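Long-range contact in hemolysin activator protein CdiB (Acinetobacter baumannii ACICU, PDB 6WIL), which probably secretes its partner toxin protein across the outer membrane, as a two-partner (TpsB) transporter of the Omp85 superfamily used in contact-dependent growth inhibition: residues 526-538 with 548-560. Sequence-based numbering, arbitrary orientation.
Sequences YQNSFYLDAFTGR and KDWVTGFSINLSY
Asp533 O accepts the backbone N-H of Ser555 at 2.7 Å, and Asp533 N returns a bond to Ser555 O, in the last antiparallel hairpin of the 16-stranded transmembrane β-barrel. Like-bonded pairs follow at Tyr531–Asn557, Phe535–Gly553 and Gly537–Val551. Side chains alternate between the two surfaces. The face of Asp533, Ser555 and Asn557 probably turns to the barrel interior, where polar side chains can pair: Asp533 OD1 is hydrogen-bonded to Tyr496 OH, while Ser555 OG and Asn557 ND2 are hydrogen-bonded to Asp224 OD2 and Ser222 OG of strand 217-228, which closes the barrel. On that same face Phe535, its CG between backbone N and carbonyl carbon (chi1 70°), lays its ring directly against side-chain-less Gly553, whose CA lies 4.0 Å from the ring centroid. The other face, consistent with a lipid-facing surface, is largely apolar. Leu532 CG meets Ile556 CD1 at 3.6 Å, and the small Ala534 CB fits against Phe554 CD2. Near the start of strand 530-538, Leu558 CD1 sits over the centre of the Phe530 ring, 3.8 Å from its centroid. Where the hairpin's own connection begins, Arg538 CB lies over the six-membered ring of Trp550, 4.1 Å from its centroid, the guanidinium plane turned 73° from the indole and NE 3.6 Å from Trp550 CZ2.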
ATOM      1  N   TYR A 526       5.003 -23.962  -3.059  1.00 71.62           N
ATOM      2  CA  TYR A 526       5.589 -23.721  -1.745  1.00 70.76           C
ATOM      3  C   TYR A 526       5.692 -25.051  -1.011  1.00 63.92           C
ATOM      4  O   TYR A 526       4.671 -25.689  -0.731  1.00 67.83           O
ATOM      5  CB  TYR A 526       4.748 -22.722  -0.946  1.00 68.29           C
ATOM      6  CG  TYR A 526       5.379 -22.248   0.350  1.00 78.77           C
ATOM      7  CD1 TYR A 526       5.215 -22.965   1.529  1.00 85.81           C
ATOM      8  CD2 TYR A 526       6.127 -21.075   0.397  1.00 82.26           C
ATOM      9  CE1 TYR A 526       5.787 -22.535   2.715  1.00 91.27           C
ATOM     10  CE2 TYR A 526       6.702 -20.636   1.579  1.00 71.96           C
ATOM     11  CZ  TYR A 526       6.527 -21.370   2.734  1.00 89.65           C
ATOM     12  OH  TYR A 526       7.093 -20.940   3.913  1.00 85.50           O
ATOM     13  N   GLN A 527       6.916 -25.471  -0.699  1.00 82.08           N
ATOM     14  CA  GLN A 527       7.157 -26.749  -0.026  1.00 78.49           C
ATOM     15  C   GLN A 527       7.917 -26.480   1.271  1.00 76.21           C
ATOM     16  O   GLN A 527       9.151 -26.537   1.293  1.00 82.87           O
ATOM     17  CB  GLN A 527       7.932 -27.723  -0.922  1.00 72.79           C
ATOM     18  CG  GLN A 527       7.421 -27.830  -2.362  1.00 70.46           C
ATOM     19  CD  GLN A 527       6.233 -28.770  -2.529  1.00 74.81           C
ATOM     20  OE1 GLN A 527       5.730 -29.352  -1.565  1.00 81.33           O
ATOM     21  NE2 GLN A 527       5.775 -28.911  -3.765  1.00 65.79           N
ATOM     22  N   ASN A 528       7.177 -26.184   2.341  1.00 79.25           N
ATOM     23  CA  ASN A 528       7.743 -26.123   3.687  1.00 86.21           C
ATOM     24  C   ASN A 528       8.951 -25.184   3.740  1.00 79.71           C
ATOM     25  O   ASN A 528      10.087 -25.604   3.931  1.00 75.26           O
ATOM     26  CB  ASN A 528       8.092 -27.535   4.171  1.00 85.34           C
ATOM     27  CG  ASN A 528       6.896 -28.472   4.129  1.00 93.55           C
ATOM     28  OD1 ASN A 528       6.001 -28.335   3.296  1.00 90.72           O
ATOM     29  ND2 ASN A 528       6.871 -29.426   5.056  1.00 97.72           N
ATOM     30  N   SER A 529       8.661 -23.890   3.556  1.00 87.60           N
ATOM     31  CA  SER A 529       9.636 -22.795   3.546  1.00 78.42           C
ATOM     32  C   SER A 529      10.501 -22.821   2.282  1.00 73.34           C
ATOM     33  O   SER A 529      11.614 -22.308   2.269  1.00 66.54           O
ATOM     34  CB  SER A 529      10.525 -22.790   4.786  1.00 78.29           C
ATOM     35  OG  SER A 529      11.559 -23.753   4.692  1.00 71.70           O
ATOM     36  N   PHE A 530      10.008 -23.411   1.194  1.00 81.70           N
ATOM     37  CA  PHE A 530      10.718 -23.325  -0.086  1.00 71.19           C
ATOM     38  C   PHE A 530       9.744 -22.925  -1.185  1.00 58.85           C
ATOM     39  O   PHE A 530       8.691 -23.551  -1.347  1.00 69.37           O
ATOM     40  CB  PHE A 530      11.412 -24.645  -0.449  1.00 69.13           C
ATOM     41  CG  PHE A 530      12.889 -24.712  -0.070  1.00 80.66           C
ATOM     42  CD1 PHE A 530      13.827 -23.836  -0.605  1.00 85.32           C
ATOM     43  CD2 PHE A 530      13.339 -25.702   0.797  1.00 92.16           C
ATOM     44  CE1 PHE A 530      15.192 -23.938  -0.273  1.00 78.32           C
ATOM     45  CE2 PHE A 530      14.693 -25.801   1.142  1.00 92.52           C
ATOM     46  CZ  PHE A 530      15.621 -24.925   0.609  1.00 94.32           C
ATOM     47  N   TYR A 531      10.098 -21.876  -1.922  1.00 55.95           N
ATOM     48  CA  TYR A 531       9.214 -21.292  -2.922  1.00 64.82           C
ATOM     49  C   TYR A 531       9.874 -21.309  -4.291  1.00 61.57           C
ATOM     50  O   TYR A 531      10.990 -20.810  -4.452  1.00 57.17           O
ATOM     51  CB  TYR A 531       8.821 -19.865  -2.546  1.00 44.67           C
ATOM     52  CG  TYR A 531       7.917 -19.227  -3.550  1.00 61.16           C
ATOM     53  CD1 TYR A 531       6.645 -19.729  -3.781  1.00 72.95           C
ATOM     54  CD2 TYR A 531       8.335 -18.124  -4.281  1.00 63.36           C
ATOM     55  CE1 TYR A 531       5.808 -19.145  -4.713  1.00 74.92           C
ATOM     56  CE2 TYR A 531       7.507 -17.535  -5.211  1.00 65.22           C
ATOM     57  CZ  TYR A 531       6.243 -18.049  -5.424  1.00 82.09           C
ATOM     58  OH  TYR A 531       5.413 -17.462  -6.352  1.00 83.96           O
ATOM     59  N   LEU A 532       9.177 -21.884  -5.266  1.00 52.95           N
ATOM     60  CA  LEU A 532       9.648 -21.984  -6.635  1.00 47.73           C
ATOM     61  C   LEU A 532       8.718 -21.188  -7.537  1.00 60.13           C
ATOM     62  O   LEU A 532       7.497 -21.199  -7.351  1.00 60.27           O
ATOM     63  CB  LEU A 532       9.706 -23.451  -7.079  1.00 55.08           C
ATOM     64  CG  LEU A 532      10.555 -23.812  -8.303  1.00 63.00           C
ATOM     65  CD1 LEU A 532      11.030 -25.253  -8.200  1.00 74.36           C
ATOM     66  CD2 LEU A 532       9.791 -23.602  -9.599  1.00 63.91           C
ATOM     67  N   ASP A 533       9.302 -20.491  -8.507  1.00 61.45           N
ATOM     68  CA  ASP A 533       8.539 -19.762  -9.516  1.00 53.78           C
ATOM     69  C   ASP A 533       9.266 -19.933 -10.841  1.00 57.34           C
ATOM     70  O   ASP A 533      10.359 -19.390 -11.027  1.00 64.12           O
ATOM     71  CB  ASP A 533       8.390 -18.284  -9.153  1.00 54.20           C
ATOM     72  CG  ASP A 533       7.328 -17.577  -9.986  1.00 72.40           C
ATOM     73  OD1 ASP A 533       7.063 -18.005 -11.128  1.00 58.30           O
ATOM     74  OD2 ASP A 533       6.755 -16.584  -9.490  1.00 78.40           O
ATOM     75  N   ALA A 534       8.665 -20.693 -11.751  1.00 64.09           N
ATOM     76  CA  ALA A 534       9.243 -20.958 -13.059  1.00 63.16           C
ATOM     77  C   ALA A 534       8.248 -20.567 -14.138  1.00 56.88           C
ATOM     78  O   ALA A 534       7.053 -20.856 -14.023  1.00 56.26           O
ATOM     79  CB  ALA A 534       9.627 -22.434 -13.211  1.00 57.10           C
ATOM     80  N   PHE A 535       8.742 -19.909 -15.183  1.00 56.75           N
ATOM     81  CA  PHE A 535       7.886 -19.519 -16.292  1.00 56.34           C
ATOM     82  C   PHE A 535       8.665 -19.605 -17.592  1.00 53.80           C
ATOM     83  O   PHE A 535       9.883 -19.403 -17.623  1.00 58.44           O
ATOM     84  CB  PHE A 535       7.326 -18.100 -16.113  1.00 57.98           C
ATOM     85  CG  PHE A 535       8.356 -17.011 -16.266  1.00 55.79           C
ATOM     86  CD1 PHE A 535       9.073 -16.559 -15.172  1.00 43.48           C
ATOM     87  CD2 PHE A 535       8.594 -16.427 -17.503  1.00 60.14           C
ATOM     88  CE1 PHE A 535      10.014 -15.556 -15.307  1.00 51.53           C
ATOM     89  CE2 PHE A 535       9.537 -15.428 -17.645  1.00 50.73           C
ATOM     90  CZ  PHE A 535      10.247 -14.991 -16.545  1.00 58.40           C
ATOM     91  N   THR A 536       7.946 -19.906 -18.666  1.00 47.12           N
ATOM     92  CA  THR A 536       8.452 -19.764 -20.021  1.00 56.29           C
ATOM     93  C   THR A 536       7.531 -18.817 -20.778  1.00 60.63           C
ATOM     94  O   THR A 536       6.305 -18.900 -20.656  1.00 66.92           O
ATOM     95  CB  THR A 536       8.545 -21.117 -20.737  1.00 50.50           C
ATOM     96  OG1 THR A 536       8.742 -20.904 -22.140  1.00 64.90           O
ATOM     97  CG2 THR A 536       7.284 -21.936 -20.514  1.00 61.54           C
ATOM     98  N   GLY A 537       8.125 -17.900 -21.541  1.00 62.24           N
ATOM     99  CA  GLY A 537       7.366 -16.865 -22.210  1.00 58.17           C
ATOM    100  C   GLY A 537       7.924 -16.564 -23.587  1.00 65.50           C
ATOM    101  O   GLY A 537       8.936 -17.126 -24.007  1.00 66.33           O
ATOM    102  N   ARG A 538       7.235 -15.661 -24.283  1.00 62.45           N
ATOM    103  CA  ARG A 538       7.663 -15.218 -25.601  1.00 67.55           C
ATOM    104  C   ARG A 538       7.054 -13.854 -25.880  1.00 64.43           C
ATOM    105  O   ARG A 538       6.010 -13.500 -25.324  1.00 62.83           O
ATOM    106  CB  ARG A 538       7.258 -16.217 -26.693  1.00 68.20           C
ATOM    107  CG  ARG A 538       5.798 -16.118 -27.120  1.00 64.96           C
ATOM    108  CD  ARG A 538       5.485 -17.069 -28.264  1.00 65.34           C
ATOM    109  NE  ARG A 538       6.584 -17.151 -29.223  1.00 86.69           N
ATOM    110  CZ  ARG A 538       6.799 -16.272 -30.197  1.00 91.34           C
ATOM    111  NH1 ARG A 538       7.828 -16.435 -31.020  1.00 89.37           N
ATOM    112  NH2 ARG A 538       5.992 -15.230 -30.347  1.00 87.80           N
ATOM    113  N   LYS A 548      11.616 -10.877 -30.146  1.00 70.87           N
ATOM    114  CA  LYS A 548      10.460 -11.762 -29.937  1.00 73.31           C
ATOM    115  C   LYS A 548      10.905 -13.217 -29.780  1.00 84.01           C
ATOM    116  O   LYS A 548      10.277 -14.141 -30.302  1.00 86.83           O
ATOM    117  CB  LYS A 548       9.419 -11.628 -31.055  1.00 57.86           C
ATOM    118  CG  LYS A 548       8.538 -10.396 -30.929  1.00 64.52           C
ATOM    119  CD  LYS A 548       7.418 -10.389 -31.960  1.00 70.64           C
ATOM    120  CE  LYS A 548       7.976 -10.378 -33.370  1.00 70.71           C
ATOM    121  NZ  LYS A 548       9.030  -9.336 -33.509  1.00 75.22           N
ATOM    122  N   ASP A 549      11.990 -13.419 -29.039  1.00 92.95           N
ATOM    123  CA  ASP A 549      12.539 -14.747 -28.816  1.00 84.01           C
ATOM    124  C   ASP A 549      11.828 -15.416 -27.640  1.00 75.70           C
ATOM    125  O   ASP A 549      10.965 -14.827 -26.981  1.00 72.96           O
ATOM    126  CB  ASP A 549      14.046 -14.652 -28.584  1.00 87.04           C
ATOM    127  CG  ASP A 549      14.800 -15.850 -29.125  1.00104.31           C
ATOM    128  OD1 ASP A 549      14.532 -16.254 -30.278  1.00 98.01           O
ATOM    129  OD2 ASP A 549      15.678 -16.372 -28.406  1.00102.01           O
ATOM    130  N   TRP A 550      12.179 -16.671 -27.377  1.00 77.63           N
ATOM    131  CA  TRP A 550      11.649 -17.392 -26.226  1.00 73.00           C
ATOM    132  C   TRP A 550      12.504 -17.107 -24.999  1.00 70.68           C
ATOM    133  O   TRP A 550      13.735 -17.084 -25.076  1.00 74.23           O
ATOM    134  CB  TRP A 550      11.609 -18.898 -26.492  1.00 66.17           C
ATOM    135  CG  TRP A 550      10.506 -19.318 -27.407  1.00 75.30           C
ATOM    136  CD1 TRP A 550      10.534 -19.335 -28.770  1.00 67.34           C
ATOM    137  CD2 TRP A 550       9.208 -19.789 -27.025  1.00 75.82           C
ATOM    138  NE1 TRP A 550       9.333 -19.784 -29.262  1.00 73.88           N
ATOM    139  CE2 TRP A 550       8.501 -20.070 -28.211  1.00 67.70           C
ATOM    140  CE3 TRP A 550       8.573 -19.999 -25.796  1.00 67.39           C
ATOM    141  CZ2 TRP A 550       7.194 -20.550 -28.204  1.00 63.76           C
ATOM    142  CZ3 TRP A 550       7.275 -20.475 -25.792  1.00 67.50           C
ATOM    143  CH2 TRP A 550       6.599 -20.745 -26.987  1.00 73.99           C
ATOM    144  N   VAL A 551      11.842 -16.887 -23.864  1.00 57.14           N
ATOM    145  CA  VAL A 551      12.527 -16.580 -22.616  1.00 61.23           C
ATOM    146  C   VAL A 551      12.070 -17.552 -21.538  1.00 58.29           C
ATOM    147  O   VAL A 551      10.949 -18.072 -21.573  1.00 53.30           O
ATOM    148  CB  VAL A 551      12.289 -15.121 -22.166  1.00 65.94           C
ATOM    149  CG1 VAL A 551      12.889 -14.147 -23.169  1.00 52.41           C
ATOM    150  CG2 VAL A 551      10.803 -14.856 -21.976  1.00 64.80           C
ATOM    151  N   THR A 552      12.954 -17.798 -20.576  1.00 52.00           N
ATOM    152  CA  THR A 552      12.651 -18.637 -19.428  1.00 56.31           C
ATOM    153  C   THR A 552      13.058 -17.912 -18.154  1.00 51.70           C
ATOM    154  O   THR A 552      13.894 -17.004 -18.169  1.00 56.75           O
ATOM    155  CB  THR A 552      13.362 -20.000 -19.508  1.00 57.23           C
ATOM    156  OG1 THR A 552      14.668 -19.832 -20.074  1.00 78.41           O
ATOM    157  CG2 THR A 552      12.564 -20.974 -20.358  1.00 43.87           C
ATOM    158  N   GLY A 553      12.447 -18.318 -17.047  1.00 54.60           N
ATOM    159  CA  GLY A 553      12.787 -17.761 -15.754  1.00 52.28           C
ATOM    160  C   GLY A 553      12.563 -18.749 -14.630  1.00 52.82           C
ATOM    161  O   GLY A 553      11.510 -19.388 -14.560  1.00 58.20           O
ATOM    162  N   PHE A 554      13.546 -18.886 -13.745  1.00 61.49           N
ATOM    163  CA  PHE A 554      13.469 -19.800 -12.612  1.00 53.90           C
ATOM    164  C   PHE A 554      13.833 -19.030 -11.353  1.00 62.51           C
ATOM    165  O   PHE A 554      14.921 -18.455 -11.271  1.00 67.74           O
ATOM    166  CB  PHE A 554      14.407 -21.000 -12.801  1.00 64.32           C
ATOM    167  CG  PHE A 554      14.111 -21.821 -14.030  1.00 80.30           C
ATOM    168  CD1 PHE A 554      14.686 -21.501 -15.252  1.00 75.89           C
ATOM    169  CD2 PHE A 554      13.264 -22.917 -13.960  1.00 66.86           C
ATOM    170  CE1 PHE A 554      14.417 -22.254 -16.383  1.00 67.54           C
ATOM    171  CE2 PHE A 554      12.989 -23.675 -15.088  1.00 74.81           C
ATOM    172  CZ  PHE A 554      13.567 -23.342 -16.301  1.00 69.91           C
ATOM    173  N   SER A 555      12.925 -19.013 -10.381  1.00 69.97           N
ATOM    174  CA  SER A 555      13.144 -18.328  -9.114  1.00 55.73           C
ATOM    175  C   SER A 555      12.994 -19.317  -7.969  1.00 59.00           C
ATOM    176  O   SER A 555      12.039 -20.099  -7.936  1.00 59.35           O
ATOM    177  CB  SER A 555      12.168 -17.163  -8.937  1.00 56.07           C
ATOM    178  OG  SER A 555      12.374 -16.176  -9.931  1.00 94.98           O
ATOM    179  N   ILE A 556      13.941 -19.281  -7.035  1.00 52.61           N
ATOM    180  CA  ILE A 556      13.924 -20.123  -5.846  1.00 50.73           C
ATOM    181  C   ILE A 556      14.180 -19.235  -4.637  1.00 51.77           C
ATOM    182  O   ILE A 556      15.152 -18.474  -4.623  1.00 55.49           O
ATOM    183  CB  ILE A 556      14.982 -21.240  -5.923  1.00 54.33           C
ATOM    184  CG1 ILE A 556      14.552 -22.335  -6.902  1.00 62.24           C
ATOM    185  CG2 ILE A 556      15.229 -21.831  -4.548  1.00 59.62           C
ATOM    186  CD1 ILE A 556      13.514 -23.271  -6.333  1.00 71.59           C
ATOM    187  N   ASN A 557      13.317 -19.329  -3.628  1.00 51.62           N
ATOM    188  CA  ASN A 557      13.492 -18.582  -2.390  1.00 52.36           C
ATOM    189  C   ASN A 557      13.365 -19.520  -1.193  1.00 51.45           C
ATOM    190  O   ASN A 557      12.662 -20.528  -1.244  1.00 52.24           O
ATOM    191  CB  ASN A 557      12.477 -17.434  -2.292  1.00 52.23           C
ATOM    192  CG  ASN A 557      12.698 -16.566  -1.074  1.00 64.64           C
ATOM    193  OD1 ASN A 557      12.161 -16.839  -0.002  1.00 73.69           O
ATOM    194  ND2 ASN A 557      13.495 -15.515  -1.229  1.00 68.79           N
ATOM    195  N   LEU A 558      14.079 -19.191  -0.117  1.00 53.86           N
ATOM    196  CA  LEU A 558      14.009 -19.915   1.156  1.00 56.88           C
ATOM    197  C   LEU A 558      13.885 -18.908   2.285  1.00 49.02           C
ATOM    198  O   LEU A 558      14.779 -18.079   2.469  1.00 58.10           O
ATOM    199  CB  LEU A 558      15.246 -20.812   1.368  1.00 51.25           C
ATOM    200  CG  LEU A 558      15.612 -21.433   2.735  1.00 66.45           C
ATOM    201  CD1 LEU A 558      14.599 -22.482   3.281  1.00 77.91           C
ATOM    202  CD2 LEU A 558      17.132 -21.910   2.724  1.00 73.64           C
ATOM    203  N   SER A 559      12.785 -18.976   3.029  1.00 46.47           N
ATOM    204  CA  SER A 559      12.587 -18.137   4.201  1.00 54.64           C
ATOM    205  C   SER A 559      12.696 -18.984   5.461  1.00 65.74           C
ATOM    206  O   SER A 559      12.262 -20.138   5.477  1.00 76.01           O
ATOM    207  CB  SER A 559      11.228 -17.426   4.155  1.00 64.84           C
ATOM    208  OG  SER A 559      10.171 -18.363   4.031  1.00 87.44           O
ATOM    209  N   TYR A 560      13.304 -18.417   6.503  1.00 55.98           N
ATOM    210  CA  TYR A 560      13.436 -19.102   7.786  1.00 57.97           C
ATOM    211  C   TYR A 560      13.767 -18.108   8.894  1.00 63.58           C
ATOM    212  O   TYR A 560      14.045 -16.939   8.627  1.00 59.16           O
ATOM    213  CB  TYR A 560      14.508 -20.194   7.717  1.00 57.09           C
ATOM    214  CG  TYR A 560      15.908 -19.687   7.461  1.00 52.62           C
ATOM    215  CD1 TYR A 560      16.366 -19.482   6.169  1.00 59.03           C
ATOM    216  CD2 TYR A 560      16.773 -19.424   8.513  1.00 60.27           C
ATOM    217  CE1 TYR A 560      17.646 -19.023   5.933  1.00 69.61           C
ATOM    218  CE2 TYR A 560      18.057 -18.963   8.286  1.00 58.43           C
ATOM    219  CZ  TYR A 560      18.488 -18.764   6.993  1.00 65.10           C
ATOM    220  OH  TYR A 560      19.763 -18.305   6.749  1.00 64.53           O
TER